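Local structure of hydrolase, isochorismatase family (Pseudomonas putida KT2440, 4H17) at residues 130-135 with 159-164; 101-106 with 134-139; 63-68 with 121-126; 152-157 with 191-196. The protein is probably a hydrolase of the isochorismatase family, with a Rossmann-like fold, whose natural substrate is not established. All coordinates share one frame; numbering follows the deposited sequence. Where two conformers were deposited one is given.

Interaction 1 of 4, residues 130-135 with 159-164; sequences GFMSHS and ATRDLA. With SO4 (sulfate ion), chain C; EDO (1,2-ethanediol), chain H.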
loop_
_atom_site.group_PDB
_atom_site.type_symbol
_atom_site.label_atom_id
_atom_site.label_comp_id
_atom_site.label_asym_id
_atom_site.label_seq_id
_atom_site.Cartn_x
_atom_site.Cartn_y
_atom_site.Cartn_z
ATOM N N GLY A 130 -6.810 -0.684 13.259
ATOM C CA GLY A 130 -8.103 -0.812 12.568
ATOM C C GLY A 130 -8.075 -1.664 11.318
ATOM O O GLY A 130 -7.270 -2.598 11.185
ATOM N N PHE A 131 -8.951 -1.334 10.383
ATOM C CA PHE A 131 -9.444 -2.237 9.384
ATOM C C PHE A 131 -9.652 -1.576 8.050
ATOM O O PHE A 131 -10.003 -0.376 7.993
ATOM C CB PHE A 131 -10.808 -2.811 9.845
ATOM C CG PHE A 131 -10.779 -3.227 11.267
ATOM C CD1 PHE A 131 -10.093 -4.374 11.649
ATOM C CD2 PHE A 131 -11.448 -2.503 12.206
ATOM C CE1 PHE A 131 -9.981 -4.709 12.983
ATOM C CE2 PHE A 131 -11.393 -2.855 13.561
ATOM C CZ PHE A 131 -10.676 -3.990 13.950
HETATM N N MSE A 132 -9.479 -2.316 6.930
HETATM C CA MSE A 132 -8.770 -3.637 6.838
HETATM C C MSE A 132 -7.290 -3.387 6.702
HETATM O O MSE A 132 -6.865 -2.351 6.157
HETATM C CB MSE A 132 -9.258 -4.390 5.598
HETATM C CG MSE A 132 -10.747 -4.661 5.660
HETATM SE SE MSE A 132 -11.454 -5.742 4.199
HETATM C CE MSE A 132 -10.937 -4.596 2.669
ATOM N N SER A 133 -6.487 -4.297 7.213
ATOM C CA SER A 133 -5.051 -4.064 7.287
ATOM C C SER A 133 -4.467 -3.791 5.904
ATOM O O SER A 133 -3.587 -2.931 5.781
ATOM C CB SER A 133 -4.318 -5.228 7.968
ATOM O OG SER A 133 -4.547 -6.436 7.343
ATOM N N HIS A 134 -4.910 -4.513 4.880
ATOM C CA HIS A 134 -4.284 -4.444 3.535
ATOM C C HIS A 134 -4.784 -3.259 2.698
ATOM O O HIS A 134 -4.234 -2.971 1.640
ATOM C CB HIS A 134 -4.469 -5.736 2.739
ATOM C CG HIS A 134 -5.882 -6.003 2.369
ATOM N ND1 HIS A 134 -6.816 -6.430 3.281
ATOM C CD2 HIS A 134 -6.549 -5.834 1.205
ATOM C CE1 HIS A 134 -7.996 -6.514 2.704
ATOM N NE2 HIS A 134 -7.854 -6.202 1.433
ATOM N N SER A 135 -5.881 -2.634 3.127
ATOM C CA SER A 135 -6.594 -1.661 2.295
ATOM C C SER A 135 -6.541 -0.258 2.922
ATOM O O SER A 135 -5.559 0.437 2.739
ATOM C CB SER A 135 -8.012 -2.156 1.967
ATOM O OG SER A 135 -8.720 -1.199 1.218
ATOM N N ALA A 159 -6.953 -6.151 11.453
ATOM C CA ALA A 159 -7.364 -7.395 10.880
ATOM C C ALA A 159 -7.710 -7.261 9.435
ATOM O O ALA A 159 -7.916 -6.156 8.915
ATOM C CB ALA A 159 -8.556 -7.972 11.644
ATOM N N THR A 160 -7.840 -8.403 8.801
ATOM C CA THR A 160 -8.289 -8.481 7.437
ATOM C C THR A 160 -9.142 -9.751 7.232
ATOM O O THR A 160 -9.657 -10.359 8.208
ATOM C CB THR A 160 -7.096 -8.362 6.483
ATOM O OG1 THR A 160 -7.564 -8.310 5.130
ATOM C CG2 THR A 160 -6.153 -9.502 6.654
ATOM N N ARG A 161 -9.391 -10.057 5.968
ATOM C CA ARG A 161 -10.177 -11.244 5.606
ATOM C C ARG A 161 -9.456 -12.126 4.573
ATOM O O ARG A 161 -8.424 -11.748 4.000
ATOM C CB ARG A 161 -11.540 -10.814 5.129
ATOM C CG ARG A 161 -11.549 -10.195 3.722
ATOM C CD ARG A 161 -12.912 -9.628 3.329
ATOM N NE ARG A 161 -13.112 -9.576 1.866
ATOM C CZ ARG A 161 -12.524 -8.717 1.034
ATOM N NH1 ARG A 161 -11.694 -7.773 1.485
ATOM N NH2 ARG A 161 -12.790 -8.818 -0.262
ATOM N N ASP A 162 -9.974 -13.344 4.383
ATOM C CA ASP A 162 -9.527 -14.201 3.314
ATOM C C ASP A 162 -9.665 -13.479 1.992
ATOM O O ASP A 162 -10.732 -12.924 1.689
ATOM C CB ASP A 162 -10.358 -15.489 3.223
ATOM C CG ASP A 162 -10.165 -16.459 4.391
ATOM O OD1 ASP A 162 -9.384 -16.225 5.301
ATOM O OD2 ASP A 162 -10.841 -17.507 4.361
ATOM N N LEU A 163 -8.633 -13.523 1.156
ATOM C CA LEU A 163 -8.728 -12.940 -0.198
ATOM C C LEU A 163 -8.545 -13.921 -1.324
ATOM O O LEU A 163 -7.849 -14.949 -1.183
ATOM C CB LEU A 163 -7.713 -11.817 -0.408
ATOM C CG LEU A 163 -7.784 -10.634 0.547
ATOM C CD1 LEU A 163 -6.630 -9.681 0.293
ATOM C CD2 LEU A 163 -9.109 -9.949 0.474
ATOM N N ALA A 164 -9.237 -13.646 -2.427
ATOM C CA ALA A 164 -9.048 -14.392 -3.645
ATOM C C ALA A 164 -7.696 -14.144 -4.274
ATOM O O ALA A 164 -7.251 -13.028 -4.363
ATOM C CB ALA A 164 -10.134 -14.070 -4.645
HETATM S S SO4 C . -11.248 -0.978 3.829
HETATM O O1 SO4 C . -11.615 0.409 4.188
HETATM O O2 SO4 C . -9.938 -1.316 4.325
HETATM O O3 SO4 C . -11.194 -1.048 2.349
HETATM O O4 SO4 C . -12.276 -1.956 4.228
HETATM C C1 EDO H . -5.659 -12.442 11.110
HETATM O O1 EDO H . -6.760 -13.218 11.616
HETATM C C2 EDO H . -6.096 -10.979 11.124
HETATM O O2 EDO H . -7.211 -10.733 10.265
#
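Met132 and Ser133 pass Thr160 and Ala159 on segments whose end-to-end lines run only 28° apart, and Ser133 N donates to Ala159 O at 2.9 Å from above the carbonyl plane. That oxygen also receives a CA-H...O contact from Met132 CA, 3.4 Å away. One residue earlier, Phe131 CE1 rests 3.8 Å from Ala159 CB. His134 has CG between its backbone N and carbonyl carbon (chi1 67°), which sends the imidazole toward Thr160; OG1 lies at the ring edge, 2.7 Å from ND1, although the strongly bent geometry leaves the bond weak. Leu163 CD1 lies over one face of this ring in a CH-pi contact, 4.0 Å from the centroid. Met132, a selenomethionine, brings SE to the edge of the Arg161 guanidinium, 3.4 Å from NH1. His134 NE2 and Arg161 NH2 both reach Asp185 of the second subunit, and Ser133 OG bonds to His176. Met132 N, preceded by a cis peptide and standing at the N-cap of helix 133-146, donates to sulfate O2 at 2.8 Å. Such a non-proline cis peptide between strand and helix is a hallmark of isochorismatase-like hydrolases, and the sulfate probably marks their oxyanion site.

Interaction 2 of 4, residues 101-106 with 134-139; sequences IEKRMP and HSSVST. With SO4 (sulfate ion), chain C; SO4 (sulfate ion), chain E.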
loop_
_atom_site.group_PDB
_atom_site.type_symbol
_atom_site.label_atom_id
_atom_site.label_comp_id
_atom_site.label_asym_id
_atom_site.label_seq_id
_atom_site.Cartn_x
_atom_site.Cartn_y
_atom_site.Cartn_z
ATOM N N ILE A 101 -13.729 11.461 11.864
ATOM C CA ILE A 101 -13.864 11.787 10.469
ATOM C C ILE A 101 -14.475 10.693 9.639
ATOM O O ILE A 101 -14.443 9.479 9.977
ATOM C CB ILE A 101 -12.516 12.203 9.872
ATOM C CG1 ILE A 101 -11.484 11.081 10.003
ATOM C CG2 ILE A 101 -12.008 13.498 10.535
ATOM C CD1 ILE A 101 -10.230 11.365 9.223
ATOM N N GLU A 102 -15.054 11.168 8.541
ATOM C CA GLU A 102 -15.638 10.298 7.522
ATOM C C GLU A 102 -14.873 10.450 6.242
ATOM O O GLU A 102 -14.563 11.578 5.810
ATOM C CB GLU A 102 -17.081 10.678 7.192
ATOM C CG GLU A 102 -17.958 11.074 8.337
ATOM C CD GLU A 102 -19.430 11.029 7.942
ATOM O OE1 GLU A 102 -19.999 9.924 7.852
ATOM O OE2 GLU A 102 -19.996 12.109 7.687
ATOM N N LYS A 103 -14.545 9.320 5.638
ATOM C CA LYS A 103 -13.700 9.314 4.445
ATOM C C LYS A 103 -14.301 8.504 3.276
ATOM O O LYS A 103 -15.043 7.502 3.494
ATOM C CB LYS A 103 -12.328 8.756 4.816
ATOM C CG LYS A 103 -12.352 7.263 5.090
ATOM C CD LYS A 103 -10.959 6.704 5.331
ATOM C CE LYS A 103 -10.991 5.197 5.380
ATOM N NZ LYS A 103 -11.312 4.516 4.114
ATOM N N ARG A 104 -13.930 8.882 2.051
ATOM C CA ARG A 104 -14.350 8.144 0.849
ATOM C C ARG A 104 -13.326 7.122 0.345
ATOM O O ARG A 104 -13.706 6.063 -0.179
ATOM C CB ARG A 104 -14.715 9.081 -0.307
ATOM C CG ARG A 104 -15.290 8.297 -1.493
ATOM C CD ARG A 104 -16.524 7.450 -1.146
ATOM N NE ARG A 104 -17.603 8.362 -0.860
ATOM C CZ ARG A 104 -18.805 8.064 -0.366
ATOM N NH1 ARG A 104 -19.140 6.835 -0.016
ATOM N NH2 ARG A 104 -19.670 9.049 -0.195
HETATM N N MSE A 105 -12.040 7.429 0.524
HETATM C CA MSE A 105 -11.000 6.621 -0.071
HETATM C C MSE A 105 -10.322 5.780 0.953
HETATM O O MSE A 105 -10.323 6.125 2.157
HETATM C CB MSE A 105 -9.915 7.500 -0.722
HETATM C CG MSE A 105 -10.463 8.573 -1.620
HETATM SE SE MSE A 105 -11.601 7.890 -3.032
HETATM C CE MSE A 105 -10.306 6.735 -3.823
ATOM N N PRO A 106 -9.620 4.708 0.529
ATOM C CA PRO A 106 -8.745 3.976 1.477
ATOM C C PRO A 106 -7.726 4.884 2.176
ATOM O O PRO A 106 -7.489 4.726 3.350
ATOM C CB PRO A 106 -8.073 2.908 0.599
ATOM C CG PRO A 106 -9.071 2.651 -0.489
ATOM C CD PRO A 106 -9.704 4.003 -0.773
ATOM N N HIS A 134 -4.910 -4.513 4.880
ATOM C CA HIS A 134 -4.284 -4.444 3.535
ATOM C C HIS A 134 -4.784 -3.259 2.698
ATOM O O HIS A 134 -4.234 -2.971 1.640
ATOM C CB HIS A 134 -4.469 -5.736 2.739
ATOM C CG HIS A 134 -5.882 -6.003 2.369
ATOM N ND1 HIS A 134 -6.816 -6.430 3.281
ATOM C CD2 HIS A 134 -6.549 -5.834 1.205
ATOM C CE1 HIS A 134 -7.996 -6.514 2.704
ATOM N NE2 HIS A 134 -7.854 -6.202 1.433
ATOM N N SER A 135 -5.881 -2.634 3.127
ATOM C CA SER A 135 -6.594 -1.661 2.295
ATOM C C SER A 135 -6.541 -0.258 2.922
ATOM O O SER A 135 -5.559 0.437 2.739
ATOM C CB SER A 135 -8.012 -2.156 1.967
ATOM O OG SER A 135 -8.720 -1.199 1.218
ATOM N N SER A 136 -7.501 0.125 3.780
ATOM C CA SER A 136 -7.447 1.486 4.364
ATOM C C SER A 136 -6.242 1.723 5.308
ATOM O O SER A 136 -5.679 2.809 5.330
ATOM C CB SER A 136 -8.739 1.901 5.113
ATOM O OG SER A 136 -9.792 2.200 4.210
ATOM N N VAL A 137 -5.819 0.695 6.031
ATOM C CA VAL A 137 -4.738 0.860 7.004
ATOM C C VAL A 137 -3.411 1.039 6.246
ATOM O O VAL A 137 -2.742 2.058 6.395
ATOM C CB VAL A 137 -4.668 -0.323 7.981
ATOM C CG1 VAL A 137 -3.476 -0.191 8.886
ATOM C CG2 VAL A 137 -5.922 -0.411 8.852
ATOM N N SER A 138 -3.108 0.050 5.396
ATOM C CA SER A 138 -1.905 0.099 4.564
ATOM C C SER A 138 -1.830 1.400 3.778
ATOM O O SER A 138 -0.769 2.092 3.774
ATOM C CB SER A 138 -1.863 -1.102 3.610
ATOM O OG SER A 138 -0.666 -1.021 2.851
ATOM N N THR A 139 -2.940 1.798 3.163
ATOM C CA THR A 139 -2.937 2.997 2.325
ATOM C C THR A 139 -2.691 4.247 3.163
ATOM O O THR A 139 -1.874 5.097 2.794
ATOM C CB THR A 139 -4.216 3.137 1.552
ATOM O OG1 THR A 139 -4.459 1.950 0.823
ATOM C CG2 THR A 139 -4.148 4.338 0.625
HETATM S S SO4 C . -11.248 -0.978 3.829
HETATM O O1 SO4 C . -11.615 0.409 4.188
HETATM O O2 SO4 C . -9.938 -1.316 4.325
HETATM O O3 SO4 C . -11.194 -1.048 2.349
HETATM O O4 SO4 C . -12.276 -1.956 4.228
HETATM S S SO4 E . -17.343 3.768 1.159
HETATM O O1 SO4 E . -16.095 3.220 0.510
HETATM O O2 SO4 E . -18.378 3.805 0.076
HETATM O O3 SO4 E . -17.122 4.979 1.876
HETATM O O4 SO4 E . -17.787 2.666 2.051
#
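Pro106 and Ser136 bring their CA atoms to 4.0 Å where the chain, having left strand 99-103, meets the first turns of helix 133-146. The backbones touch through a CA-H...O contact, Ser136 CA to Pro106 O at 3.4 Å. Lys103 spans the rest of the gap: its chain runs extended through chi2 and chi3, then bends at chi4 (68°), which swings NZ round to Ser136 OG, its hydrogen-bond acceptor at 2.8 Å. The ammonium group is gripped a second time by Met105 O, 2.7 Å from NZ, with the donor 46° out of the carbonyl plane. Two bonds thus fix the lysine end, and a long, weak ion pair to Asp30 adds to them. Ser136 in turn holds the sulfate twice, through OG to O1 at 2.6 Å and through its backbone N to O2 at 2.9 Å. Asp30, Lys103 and Ser136 probably correspond to the Asp-Lys-Cys triad of related cysteine hydrolases, with serine at the cysteine position. Farther along the helix, Pro106 CB packs 3.7 Å from Thr139 OG1. This hydroxyl turns back on its own helix and donates to Ser135 O at 2.7 Å, an oxygen that also accepts from Thr139 N. Strand 66-71 flanks the lysine, with Val69 and His71 against its side chain; on the helix side, Arg142 of the second subunit bonds to Thr139 and Phe187 of that subunit packs on it, so the contact lies between an edge strand of the sheet and the dimer interface.

Interaction 3 of 4, residues 63-68 with 121-126; sequences GRPIIH and LGHLDL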
loop_
_atom_site.group_PDB
_atom_site.type_symbol
_atom_site.label_atom_id
_atom_site.label_comp_id
_atom_site.label_asym_id
_atom_site.label_seq_id
_atom_site.Cartn_x
_atom_site.Cartn_y
_atom_site.Cartn_z
ATOM N N GLY A 63 -4.693 10.954 28.493
ATOM C CA GLY A 63 -5.057 12.230 27.854
ATOM C C GLY A 63 -4.512 12.484 26.461
ATOM O O GLY A 63 -4.244 13.641 26.091
ATOM N N ARG A 64 -4.325 11.429 25.681
ATOM C CA ARG A 64 -3.746 11.553 24.341
ATOM C C ARG A 64 -4.834 11.903 23.299
ATOM O O ARG A 64 -5.988 11.571 23.484
ATOM C CB ARG A 64 -3.089 10.243 23.923
ATOM C CG ARG A 64 -2.135 9.677 24.962
ATOM C CD ARG A 64 -1.080 10.673 25.388
ATOM N NE ARG A 64 -0.448 11.271 24.214
ATOM C CZ ARG A 64 0.042 12.512 24.146
ATOM N NH1 ARG A 64 0.051 13.322 25.194
ATOM N NH2 ARG A 64 0.583 12.948 23.021
ATOM N N PRO A 65 -4.425 12.542 22.189
ATOM C CA PRO A 65 -5.323 12.812 21.064
ATOM C C PRO A 65 -5.743 11.536 20.424
ATOM O O PRO A 65 -4.879 10.637 20.211
ATOM C CB PRO A 65 -4.457 13.659 20.122
ATOM C CG PRO A 65 -3.337 14.159 20.945
ATOM C CD PRO A 65 -3.064 13.049 21.922
ATOM N N ILE A 66 -7.051 11.421 20.143
ATOM C CA ILE A 66 -7.582 10.223 19.560
ATOM C C ILE A 66 -8.436 10.589 18.357
ATOM O O ILE A 66 -9.343 11.437 18.452
ATOM C CB ILE A 66 -8.472 9.452 20.564
ATOM C CG1 ILE A 66 -7.667 9.081 21.822
ATOM C CG2 ILE A 66 -9.137 8.248 19.909
ATOM C CD1 ILE A 66 -8.518 8.660 23.008
ATOM N N ILE A 67 -8.139 9.940 17.247
ATOM C CA ILE A 67 -8.830 10.182 15.953
ATOM C C ILE A 67 -9.499 8.904 15.479
ATOM O O ILE A 67 -8.857 7.849 15.355
ATOM C CB ILE A 67 -7.856 10.622 14.883
ATOM C CG1 ILE A 67 -7.202 11.940 15.280
ATOM C CG2 ILE A 67 -8.579 10.657 13.546
ATOM C CD1 ILE A 67 -6.018 12.360 14.420
ATOM N N HIS A 68 -10.810 8.956 15.318
ATOM C CA HIS A 68 -11.590 7.859 14.776
ATOM C C HIS A 68 -11.939 8.162 13.312
ATOM O O HIS A 68 -12.496 9.230 12.993
ATOM C CB HIS A 68 -12.904 7.697 15.541
ATOM C CG HIS A 68 -12.761 7.606 17.026
ATOM N ND1 HIS A 68 -12.815 6.401 17.692
ATOM C CD2 HIS A 68 -12.599 8.552 17.974
ATOM C CE1 HIS A 68 -12.669 6.614 18.990
ATOM N NE2 HIS A 68 -12.554 7.912 19.190
ATOM N N LEU A 121 -2.290 18.976 16.045
ATOM C CA LEU A 121 -2.031 18.187 17.233
ATOM C C LEU A 121 -0.529 18.153 17.574
ATOM O O LEU A 121 -0.141 17.982 18.728
ATOM C CB LEU A 121 -2.534 16.783 17.056
ATOM C CG LEU A 121 -4.001 16.514 17.419
ATOM C CD1 LEU A 121 -4.904 17.673 17.038
ATOM C CD2 LEU A 121 -4.549 15.222 16.857
ATOM N N GLY A 122 0.314 18.371 16.575
ATOM C CA GLY A 122 1.711 18.574 16.847
ATOM C C GLY A 122 2.593 17.359 16.995
ATOM O O GLY A 122 3.770 17.540 17.244
ATOM N N HIS A 123 2.056 16.147 16.855
ATOM C CA HIS A 123 2.878 14.912 17.003
ATOM C C HIS A 123 3.229 14.259 15.694
ATOM O O HIS A 123 2.354 13.943 14.889
ATOM C CB HIS A 123 2.172 13.901 17.913
ATOM C CG HIS A 123 1.817 14.474 19.235
ATOM N ND1 HIS A 123 2.772 14.845 20.156
ATOM C CD2 HIS A 123 0.619 14.756 19.791
ATOM C CE1 HIS A 123 2.175 15.348 21.220
ATOM N NE2 HIS A 123 0.868 15.308 21.022
ATOM N N LEU A 124 4.524 14.036 15.488
ATOM C CA LEU A 124 4.992 13.271 14.341
ATOM C C LEU A 124 4.746 11.773 14.502
ATOM O O LEU A 124 4.618 11.095 13.492
ATOM C CB LEU A 124 6.479 13.538 14.083
ATOM C CG LEU A 124 6.786 14.915 13.477
ATOM C CD1 LEU A 124 8.297 15.095 13.326
ATOM C CD2 LEU A 124 6.105 15.115 12.125
ATOM N N ASP A 125 4.632 11.288 15.749
ATOM C CA ASP A 125 4.356 9.877 16.044
ATOM C C ASP A 125 2.862 9.524 16.105
ATOM O O ASP A 125 2.085 10.022 16.918
ATOM C CB ASP A 125 4.994 9.406 17.362
ATOM C CG ASP A 125 6.520 9.273 17.299
ATOM O OD1 ASP A 125 7.013 8.406 16.555
ATOM O OD2 ASP A 125 7.239 9.902 18.084
ATOM N N LEU A 126 2.504 8.597 15.232
ATOM C CA LEU A 126 1.147 8.099 15.094
ATOM C C LEU A 126 1.102 6.628 15.428
ATOM O O LEU A 126 1.887 5.843 14.929
ATOM C CB LEU A 126 0.628 8.288 13.667
ATOM C CG LEU A 126 0.798 9.654 12.993
ATOM C CD1 LEU A 126 0.283 9.593 11.563
ATOM C CD2 LEU A 126 0.170 10.780 13.800
#
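Leu121, at the end of helix 114-121, packs against Pro65 and Ile67 as this helix leads into strand 125-131 of the parallel sheet in the Rossmann-like fold. Its CD2 methyl does the touching, lying 3.6 Å from Pro65 CB and 4.0 Å from Ile67 CD1; it thus touches both the residue just before strand 66-71 and a side chain of that strand pointing toward it. Strand 24-29 lies between strands 66-71 and 125-131, so the contact reaches across it, and Ser25 of this middle strand is touched by Pro65, Leu121 and His123 alike. Gly122 then leaves helical geometry with a positive phi of 85°, turning the chain out of the helix. His123 follows, modelled in two conformers. In the one described here, the ring edge faces Pro65, with CD2 4.2 Å from Pro65 CG, while one ring face receives Arg64. Past Leu124, the new strand is tied to its other neighbour by Asp125, which forms a salt bridge with Arg150, and Leu126 turns back onto Leu118 of the helix. Arg64 is bent at chi2 and chi3, which curls its guanidinium over Pro65 CD and up to the histidine. In this conformer, which leaves the approach tentative, the two planar groups stand 66° apart, and Arg64 NH2, hydrogen-bonded to Ala24 O, comes within 3.1 Å of His123 NE2.

Interaction 4 of 4, residues 152-157 with 191-196; sequences TLVEDA and APTASL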
loop_
_atom_site.group_PDB
_atom_site.type_symbol
_atom_site.label_atom_id
_atom_site.label_comp_id
_atom_site.label_asym_id
_atom_site.label_seq_id
_atom_site.Cartn_x
_atom_site.Cartn_y
_atom_site.Cartn_z
ATOM N N THR A 152 3.491 3.827 13.943
ATOM C CA THR A 152 3.619 2.564 14.648
ATOM C C THR A 152 2.274 1.861 14.479
ATOM O O THR A 152 1.237 2.367 14.947
ATOM C CB THR A 152 3.938 2.746 16.132
ATOM O OG1 THR A 152 5.226 3.369 16.245
ATOM C CG2 THR A 152 3.944 1.416 16.826
ATOM N N LEU A 153 2.300 0.737 13.777
ATOM C CA LEU A 153 1.082 0.021 13.420
ATOM C C LEU A 153 0.892 -1.114 14.379
ATOM O O LEU A 153 1.789 -1.940 14.563
ATOM C CB LEU A 153 1.219 -0.503 11.988
ATOM C CG LEU A 153 0.107 -1.351 11.402
ATOM C CD1 LEU A 153 -1.260 -0.723 11.436
ATOM C CD2 LEU A 153 0.489 -1.701 9.979
ATOM N N VAL A 154 -0.287 -1.211 14.971
ATOM C CA VAL A 154 -0.494 -2.179 16.057
ATOM C C VAL A 154 -1.056 -3.451 15.447
ATOM O O VAL A 154 -2.234 -3.522 15.104
ATOM C CB VAL A 154 -1.427 -1.653 17.146
ATOM C CG1 VAL A 154 -1.496 -2.619 18.315
ATOM C CG2 VAL A 154 -0.971 -0.281 17.584
ATOM N N GLU A 155 -0.189 -4.452 15.279
ATOM C CA GLU A 155 -0.504 -5.573 14.384
ATOM C C GLU A 155 -1.638 -6.461 14.906
ATOM O O GLU A 155 -2.366 -7.080 14.132
ATOM C CB GLU A 155 0.738 -6.438 14.138
ATOM C CG GLU A 155 1.350 -6.973 15.412
ATOM C CD GLU A 155 2.730 -7.541 15.184
ATOM O OE1 GLU A 155 2.935 -8.165 14.111
ATOM O OE2 GLU A 155 3.593 -7.356 16.076
ATOM N N ASP A 156 -1.791 -6.506 16.220
ATOM C CA ASP A 156 -2.844 -7.317 16.857
ATOM C C ASP A 156 -4.096 -6.512 17.238
ATOM O O ASP A 156 -5.031 -7.018 17.841
ATOM C CB ASP A 156 -2.277 -8.155 18.022
ATOM C CG ASP A 156 -1.678 -7.312 19.129
ATOM O OD1 ASP A 156 -1.708 -6.072 19.065
ATOM O OD2 ASP A 156 -1.154 -7.924 20.090
ATOM N N ALA A 157 -4.136 -5.285 16.734
ATOM C CA ALA A 157 -5.297 -4.387 16.845
ATOM C C ALA A 157 -5.765 -4.013 15.433
ATOM O O ALA A 157 -6.328 -2.926 15.197
ATOM C CB ALA A 157 -4.943 -3.162 17.628
ATOM N N ALA A 191 4.190 -3.278 15.987
ATOM C CA ALA A 191 4.306 -3.623 17.413
ATOM C C ALA A 191 3.001 -4.205 17.928
ATOM O O ALA A 191 1.945 -3.889 17.385
ATOM C CB ALA A 191 4.670 -2.406 18.210
ATOM N N PRO A 192 3.062 -5.086 18.962
ATOM C CA PRO A 192 1.844 -5.573 19.591
ATOM C C PRO A 192 1.319 -4.584 20.644
ATOM O O PRO A 192 2.055 -3.764 21.206
ATOM C CB PRO A 192 2.274 -6.877 20.230
ATOM C CG PRO A 192 3.714 -6.683 20.551
ATOM C CD PRO A 192 4.270 -5.709 19.546
ATOM N N THR A 193 0.005 -4.657 20.870
ATOM C CA THR A 193 -0.697 -3.769 21.770
ATOM C C THR A 193 0.001 -3.709 23.138
ATOM O O THR A 193 0.136 -2.632 23.720
ATOM C CB THR A 193 -2.158 -4.259 21.932
ATOM O OG1 THR A 193 -2.853 -4.178 20.679
ATOM C CG2 THR A 193 -2.958 -3.502 22.972
ATOM N N ALA A 194 0.397 -4.875 23.626
ATOM C CA ALA A 194 0.973 -5.011 24.978
ATOM C C ALA A 194 2.239 -4.177 25.149
ATOM O O ALA A 194 2.540 -3.717 26.243
ATOM C CB ALA A 194 1.254 -6.475 25.278
ATOM N N SER A 195 2.962 -3.930 24.061
ATOM C CA SER A 195 4.175 -3.122 24.126
ATOM C C SER A 195 3.913 -1.603 24.258
ATOM O O SER A 195 4.843 -0.854 24.458
ATOM C CB SER A 195 5.021 -3.342 22.875
ATOM O OG SER A 195 4.484 -2.635 21.756
ATOM N N LEU A 196 2.660 -1.169 24.140
ATOM C CA LEU A 196 2.317 0.266 24.078
ATOM C C LEU A 196 1.543 0.751 25.299
ATOM O O LEU A 196 1.498 1.949 25.565
ATOM C CB LEU A 196 1.510 0.572 22.781
ATOM C CG LEU A 196 2.307 0.394 21.490
ATOM C CD1 LEU A 196 1.397 0.314 20.265
ATOM C CD2 LEU A 196 3.317 1.513 21.285
HETATM O O HOH W 1 -0.458 -7.493 22.751
#
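Val154 and Ala191 form a parallel beta bridge, and the backbone bonds on its two sides give the register. Ala191 N donates to Leu153 O at 3.1 Å; Glu155 N donates to Ala191 O, also at 3.1 Å. Between them Val154 CA makes a CA-H...O contact with the same Ala191 oxygen, 3.3 Å away. The bridge joins strand 150-159 to strand 189-191, the outermost strand on this side of the parallel Rossmann-like sheet. Just beyond it segment 152-157 bends through a type I beta turn from Val154 to Ala157, while 191-196 enters a 3-10 turn at 193-195. Side-chain polar bonds knit these two turns together. A chi1 of 61° aims the carboxylate of Asp156 at the start of the 3-10 turn: the syn lone pair of OD1 accepts Thr193 N at 2.9 Å, and Thr193 OG1 donates to the same oxygen at 2.7 Å from above the carboxylate plane. The other oxygen, OD2, accepts from a water that Ala194 N in turn donates to, and it also has Pro192 CB in van der Waals contact, 3.6 Å from Asp156 OD2. Apolar contacts complete the junction: Val154 CG2 meets Leu196 CD1 at 3.6 Å and Thr152 CG2 lies 4.1 Å from Ala191 CB.

Overall arrangement
From the N terminus, interaction 3 opens at 63-68 and interaction 2 at 101-106; interaction 3 then closes at 121-126, so the two loops cross. Interaction 1 opens at 130-135, just before interaction 2 closes on the overlapping 134-139, with His134 and Ser135 common to both. Interaction 4 opens at 152-157, interaction 1 closes at 159-164, and interaction 4 ends at 191-196, another crossing. No loop nests inside another. Interactions 3 and 4 follow in series yet meet through Leu126 O and Thr152 N on adjacent strands. All four touch the one parallel sheet; interactions 1 and 2 share a sulfate and the dimer interface, about 11 Å apart between centres.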